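Local coordinates for uncharacterized protein (Cytophaga hutchinsonii, PDB 3OMT) that is of unknown function but, as a putative Xre-family antitoxin component with a helix-turn-helix fold, probably binds DNA, at residues K8-L13 / D45-L50; K22-L27 / K40-D45. All coordinates share one frame; numbering follows the deposited sequence. Where two conformers were deposited one is given.

Both contacts belong to one small all-helical fold, with centres about 10 Å apart. Along the chain the segments come in the order 8-13, 22-27, 40-45 and 45-50, the last two sharing Asp45. Contact 2 joins helix 24-30 to the end of helix 35-42, consecutive helices that probably form the helix-turn-helix. Contact 1 brings the loop before helix 13-20 against the loop between helix 35-42 and helix 50-60. Two probable hydrogen bonds link the contacts, Asn11 ND2 to Trp41 O and Phe10 N to Asn44 OD1, each 2.9 Å. The end of helix 35-42 is held by helix 24-30 and by the N-terminal loop. Contact 1 also borders the second subunit; no other chain of the assembly touches the segments of contact 2.

Contact 1: residues K8-L13 / D45-L50; sequences KIFNRL and DVQPSL
Asn11 ND2 makes two hydrogen bonds, one to Gln47 OE1 at 2.9 Å and one to the backbone O of Trp41, and these account for both N-H groups of this buried amide nitrogen. Its OD1 accepts from Leu13 N at 2.9 Å, closing an Asx turn just as helix 13-20 of the helix-turn-helix fold begins. An asparagine suits the place because one short amide can serve both as acceptor for the turn and as donor to the loop 45-50. With CG lodged between the backbone N and the carbonyl carbon (chi1 80°), the amide can reach back to Leu13 N. The bond to Gln47 is nearly straight and lies in the amide plane of Asn11, although ND2 stands tilted from the carbonyl plane of Gln47. Gln47 bends at chi2, and its side chain crosses that of Phe10 at about a right angle, with amide and ring planes 50° apart; NE2 comes obliquely to the ring, 3.6 Å from Phe10 CD2. Glutamine fits because OE1 accepts from Asn11 while NE2 donates to Asn44 OD1. Phe54 of the second subunit meets the Phe10 ring edge-to-face, while Phe10 CB lies 3.7 Å from Gln47 CD.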
loop_
_atom_site.group_PDB
_atom_site.type_symbol
_atom_site.label_atom_id
_atom_site.label_comp_id
_atom_site.label_asym_id
_atom_site.label_seq_id
_atom_site.Cartn_x
_atom_site.Cartn_y
_atom_site.Cartn_z
ATOM N N LYS A 8 13.277 -2.220 5.613
ATOM C CA LYS A 8 13.690 -2.056 4.226
ATOM C C LYS A 8 12.753 -2.745 3.243
ATOM O O LYS A 8 12.722 -2.380 2.053
ATOM C CB LYS A 8 15.076 -2.610 4.032
ATOM C CG LYS A 8 16.117 -1.834 4.811
ATOM C CD LYS A 8 17.474 -2.431 4.565
ATOM C CE LYS A 8 18.488 -1.806 5.475
ATOM N NZ LYS A 8 18.667 -0.333 5.247
ATOM N N ILE A 9 12.007 -3.731 3.723
ATOM C CA ILE A 9 11.140 -4.543 2.906
ATOM C C ILE A 9 9.680 -4.187 3.153
ATOM O O ILE A 9 9.188 -4.345 4.254
ATOM C CB ILE A 9 11.369 -6.058 3.165
ATOM C CG1 ILE A 9 12.837 -6.450 2.881
ATOM C CG2 ILE A 9 10.374 -6.877 2.283
ATOM C CD1 ILE A 9 13.309 -6.106 1.432
ATOM N N PHE A 10 8.995 -3.731 2.105
ATOM C CA PHE A 10 7.618 -3.267 2.169
ATOM C C PHE A 10 6.723 -4.053 1.226
ATOM O O PHE A 10 5.555 -4.350 1.568
ATOM C CB PHE A 10 7.528 -1.775 1.813
ATOM C CG PHE A 10 8.284 -0.878 2.744
ATOM C CD1 PHE A 10 7.640 -0.229 3.778
ATOM C CD2 PHE A 10 9.634 -0.667 2.547
ATOM C CE1 PHE A 10 8.349 0.601 4.633
ATOM C CE2 PHE A 10 10.352 0.218 3.346
ATOM C CZ PHE A 10 9.712 0.819 4.421
ATOM N N ASN A 11 7.228 -4.402 0.046
ATOM C CA ASN A 11 6.430 -5.134 -0.915
ATOM C C ASN A 11 7.006 -6.520 -1.130
ATOM O O ASN A 11 8.195 -6.776 -0.873
ATOM C CB ASN A 11 6.216 -4.318 -2.227
ATOM C CG ASN A 11 7.402 -4.374 -3.173
ATOM O OD1 ASN A 11 7.709 -5.443 -3.722
ATOM N ND2 ASN A 11 8.091 -3.228 -3.369
ATOM N N ARG A 12 6.159 -7.395 -1.632
ATOM C CA ARG A 12 6.582 -8.706 -2.088
ATOM C C ARG A 12 6.224 -8.964 -3.573
ATOM O O ARG A 12 5.895 -10.107 -3.983
ATOM C CB ARG A 12 6.084 -9.785 -1.161
ATOM C CG ARG A 12 4.634 -9.804 -0.935
ATOM C CD ARG A 12 4.175 -10.896 0.078
ATOM N NE ARG A 12 4.510 -12.260 -0.328
ATOM C CZ ARG A 12 3.761 -13.033 -1.119
ATOM N NH1 ARG A 12 2.626 -12.577 -1.582
ATOM N NH2 ARG A 12 4.131 -14.296 -1.407
ATOM N N LEU A 13 6.398 -7.925 -4.385
ATOM C CA LEU A 13 6.143 -8.024 -5.814
ATOM C C LEU A 13 6.977 -9.095 -6.494
ATOM O O LEU A 13 6.446 -9.875 -7.288
ATOM C CB LEU A 13 6.352 -6.693 -6.489
ATOM C CG LEU A 13 6.141 -6.680 -8.009
ATOM C CD1 LEU A 13 4.729 -7.158 -8.406
ATOM C CD2 LEU A 13 6.420 -5.235 -8.516
ATOM N N ASP A 45 13.642 -0.883 -3.552
ATOM C CA ASP A 45 14.327 0.417 -3.547
ATOM C C ASP A 45 13.407 1.599 -3.656
ATOM O O ASP A 45 13.669 2.637 -3.042
ATOM C CB ASP A 45 15.372 0.410 -4.617
ATOM C CG ASP A 45 16.567 -0.463 -4.237
ATOM O OD1 ASP A 45 17.222 -0.169 -3.210
ATOM O OD2 ASP A 45 16.894 -1.410 -4.960
ATOM N N VAL A 46 12.339 1.469 -4.445
ATOM C CA VAL A 46 11.344 2.509 -4.594
ATOM C C VAL A 46 10.006 1.778 -4.501
ATOM O O VAL A 46 9.828 0.699 -5.097
ATOM C CB VAL A 46 11.431 3.203 -5.968
ATOM C CG1 VAL A 46 10.251 4.228 -6.146
ATOM C CG2 VAL A 46 12.757 3.904 -6.113
ATOM N N GLN A 47 9.071 2.335 -3.754
ATOM C CA GLN A 47 7.771 1.719 -3.618
ATOM C C GLN A 47 6.785 2.315 -4.608
ATOM O O GLN A 47 6.752 3.537 -4.824
ATOM C CB GLN A 47 7.192 1.858 -2.192
ATOM C CG GLN A 47 8.117 1.333 -1.119
ATOM C CD GLN A 47 8.404 -0.148 -1.345
ATOM O OE1 GLN A 47 7.531 -0.877 -1.801
ATOM N NE2 GLN A 47 9.621 -0.585 -1.034
ATOM N N PRO A 48 5.948 1.469 -5.188
ATOM C CA PRO A 48 4.843 2.005 -5.993
ATOM C C PRO A 48 3.838 2.737 -5.113
ATOM O O PRO A 48 3.758 2.452 -3.937
ATOM C CB PRO A 48 4.196 0.755 -6.590
ATOM C CG PRO A 48 4.712 -0.349 -5.820
ATOM C CD PRO A 48 5.850 0.020 -4.978
ATOM N N SER A 49 3.094 3.687 -5.698
ATOM C CA SER A 49 1.954 4.264 -5.025
ATOM C C SER A 49 0.875 3.213 -4.762
ATOM O O SER A 49 0.824 2.164 -5.391
ATOM C CB SER A 49 1.312 5.361 -5.869
ATOM O OG SER A 49 0.746 4.847 -7.059
ATOM N N LEU A 50 -0.030 3.533 -3.860
ATOM C CA LEU A 50 -1.107 2.604 -3.584
ATOM C C LEU A 50 -1.959 2.414 -4.834
ATOM O O LEU A 50 -2.313 1.273 -5.171
ATOM C CB LEU A 50 -1.941 3.045 -2.397
ATOM C CG LEU A 50 -3.070 2.107 -2.021
ATOM C CD1 LEU A 50 -2.465 0.735 -1.622
ATOM C CD2 LEU A 50 -3.826 2.713 -0.818
#

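Contact 2: residues K22-L27 / K40-D45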
loop_
_atom_site.group_PDB
_atom_site.type_symbol
_atom_site.label_atom_id
_atom_site.label_comp_id
_atom_site.label_asym_id
_atom_site.label_seq_id
_atom_site.Cartn_x
_atom_site.Cartn_y
_atom_site.Cartn_z
ATOM N N LYS A 22 5.400 -14.610 -14.072
ATOM C CA LYS A 22 5.589 -13.394 -14.862
ATOM C C LYS A 22 6.942 -12.770 -14.577
ATOM O O LYS A 22 7.492 -12.934 -13.521
ATOM C CB LYS A 22 4.477 -12.380 -14.559
ATOM C CG LYS A 22 3.110 -12.903 -14.817
ATOM C CD LYS A 22 2.893 -13.385 -16.254
ATOM C CE LYS A 22 1.440 -13.586 -16.518
ATOM N NZ LYS A 22 1.139 -14.179 -17.846
ATOM N N THR A 23 7.497 -12.086 -15.558
ATOM C CA THR A 23 8.815 -11.475 -15.438
ATOM C C THR A 23 8.640 -9.984 -15.198
ATOM O O THR A 23 7.552 -9.414 -15.439
ATOM C CB THR A 23 9.596 -11.688 -16.751
ATOM O OG1 THR A 23 8.866 -11.042 -17.814
ATOM C CG2 THR A 23 9.744 -13.212 -17.077
ATOM N N ASN A 24 9.732 -9.333 -14.827
ATOM C CA ASN A 24 9.754 -7.876 -14.732
ATOM C C ASN A 24 9.411 -7.240 -16.074
ATOM O O ASN A 24 8.683 -6.269 -16.132
ATOM C CB ASN A 24 11.114 -7.346 -14.271
ATOM C CG ASN A 24 11.432 -7.661 -12.829
ATOM O OD1 ASN A 24 10.690 -8.363 -12.137
ATOM N ND2 ASN A 24 12.566 -7.113 -12.346
ATOM N N LEU A 25 9.946 -7.793 -17.145
ATOM C CA LEU A 25 9.620 -7.305 -18.521
ATOM C C LEU A 25 8.129 -7.370 -18.797
ATOM O O LEU A 25 7.520 -6.410 -19.244
ATOM C CB LEU A 25 10.366 -8.139 -19.578
ATOM C CG LEU A 25 10.023 -7.832 -21.051
ATOM C CD1 LEU A 25 10.420 -6.408 -21.384
ATOM C CD2 LEU A 25 10.723 -8.851 -22.013
ATOM N N TRP A 26 7.509 -8.491 -18.462
ATOM C CA TRP A 26 6.060 -8.598 -18.657
ATOM C C TRP A 26 5.304 -7.478 -17.942
ATOM O O TRP A 26 4.383 -6.861 -18.490
ATOM C CB TRP A 26 5.572 -9.954 -18.153
ATOM C CG TRP A 26 4.134 -10.211 -18.371
ATOM C CD1 TRP A 26 3.552 -10.813 -19.459
ATOM C CD2 TRP A 26 3.063 -9.859 -17.487
ATOM N NE1 TRP A 26 2.175 -10.864 -19.300
ATOM C CE2 TRP A 26 1.840 -10.275 -18.112
ATOM C CE3 TRP A 26 3.011 -9.268 -16.243
ATOM C CZ2 TRP A 26 0.594 -10.095 -17.521
ATOM C CZ3 TRP A 26 1.728 -9.110 -15.626
ATOM C CH2 TRP A 26 0.557 -9.518 -16.281
ATOM N N LEU A 27 5.666 -7.224 -16.696
ATOM C CA LEU A 27 4.931 -6.212 -15.909
ATOM C C LEU A 27 5.194 -4.829 -16.459
ATOM O O LEU A 27 4.284 -3.990 -16.581
ATOM C CB LEU A 27 5.318 -6.304 -14.444
ATOM C CG LEU A 27 4.512 -5.407 -13.488
ATOM C CD1 LEU A 27 3.060 -5.894 -13.514
ATOM C CD2 LEU A 27 5.128 -5.490 -12.098
ATOM N N LYS A 40 13.109 -1.282 -9.561
ATOM C CA LYS A 40 13.311 -0.732 -8.232
ATOM C C LYS A 40 12.139 -1.105 -7.315
ATOM O O LYS A 40 12.307 -1.224 -6.100
ATOM C CB LYS A 40 13.502 0.781 -8.329
ATOM C CG LYS A 40 14.879 1.057 -8.897
ATOM C CD LYS A 40 15.292 2.490 -8.807
ATOM C CE LYS A 40 16.682 2.682 -9.412
ATOM N NZ LYS A 40 17.765 1.910 -8.716
ATOM N N TRP A 41 10.952 -1.299 -7.888
ATOM C CA TRP A 41 9.880 -1.845 -7.052
ATOM C C TRP A 41 10.322 -3.243 -6.540
ATOM O O TRP A 41 10.191 -3.588 -5.351
ATOM C CB TRP A 41 8.577 -2.047 -7.811
ATOM C CG TRP A 41 7.914 -0.840 -8.345
ATOM C CD1 TRP A 41 8.078 0.460 -7.944
ATOM C CD2 TRP A 41 6.946 -0.821 -9.390
ATOM N NE1 TRP A 41 7.253 1.288 -8.686
ATOM C CE2 TRP A 41 6.567 0.530 -9.589
ATOM C CE3 TRP A 41 6.369 -1.820 -10.202
ATOM C CZ2 TRP A 41 5.642 0.919 -10.564
ATOM C CZ3 TRP A 41 5.416 -1.406 -11.177
ATOM C CH2 TRP A 41 5.075 -0.049 -11.331
ATOM N N CYS A 42 10.778 -4.080 -7.460
ATOM C CA CYS A 42 11.046 -5.467 -7.121
ATOM C C CYS A 42 12.178 -5.621 -6.104
ATOM O O CYS A 42 12.145 -6.521 -5.248
ATOM C CB CYS A 42 11.350 -6.272 -8.397
ATOM S SG CYS A 42 9.854 -6.538 -9.372
ATOM N N THR A 43 13.141 -4.712 -6.138
ATOM C CA THR A 43 14.216 -4.731 -5.152
ATOM C C THR A 43 13.917 -3.933 -3.868
ATOM O O THR A 43 14.795 -3.790 -2.987
ATOM C CB THR A 43 15.544 -4.269 -5.753
ATOM O OG1 THR A 43 15.379 -2.975 -6.313
ATOM C CG2 THR A 43 16.005 -5.209 -6.848
ATOM N N ASN A 44 12.695 -3.423 -3.737
ATOM C CA ASN A 44 12.283 -2.631 -2.597
ATOM C C ASN A 44 13.120 -1.374 -2.428
ATOM O O ASN A 44 13.247 -0.840 -1.324
ATOM C CB ASN A 44 12.249 -3.477 -1.296
ATOM C CG ASN A 44 10.905 -4.153 -1.091
ATOM O OD1 ASN A 44 9.960 -3.506 -0.636
ATOM N ND2 ASN A 44 10.803 -5.455 -1.474
ATOM N N ASP A 45 13.642 -0.883 -3.552
ATOM C CA ASP A 45 14.327 0.417 -3.547
ATOM C C ASP A 45 13.407 1.599 -3.656
ATOM O O ASP A 45 13.669 2.637 -3.042
ATOM C CB ASP A 45 15.372 0.410 -4.617
ATOM C CG ASP A 45 16.567 -0.463 -4.237
ATOM O OD1 ASP A 45 17.222 -0.169 -3.210
ATOM O OD2 ASP A 45 16.894 -1.410 -4.960
#
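Leu27 and Trp41 meet at about a right angle, with the leucine methyl CD2 placed at the rim of the indole, close to the ring plane and 4.2 Å from Trp41 CZ3. They join helix 24-30 to helix 35-42, the two consecutive helices that probably form the helix-turn-helix of this Xre-family protein. Leu27 extends its CG opposite the backbone N (chi1 -174°), which sends the branched end toward helix 35-42; a leucine and a large flat indole suit this buried, apolar spot. Leu13 touches both, and Ile56 of helix 50-60 also packs on Trp41, so the indole is enclosed by several helices. Beside this pair, Cys42 and Asn24 both set their first side-chain bond anti to the carbonyl carbon (chi1 -73° and -70°). The small sulfur thereby faces the end of the amide, with Cys42 SG nearer to Asn24 OD1 (3.4 Å) than to Asn24 ND2 (4.1 Å); Leu17 of helix 13-20 touches both residues.

Local bonds finish the helix ends. Thr23 is the N-cap of helix 24-30, its OG1 accepting from Trp26 N at 3.0 Å. Helix 35-42 closes in a Schellman motif, with Asp45 N bonded to Lys40 O at 2.9 Å, Asn44 N to Trp41 O at 3.0 Å, and Asn44 taking the positive phi. Just there, Thr43 OG1 and Asp45 OD2 are hydrogen-bonded at 2.6 Å, on the anti side of the carboxylate.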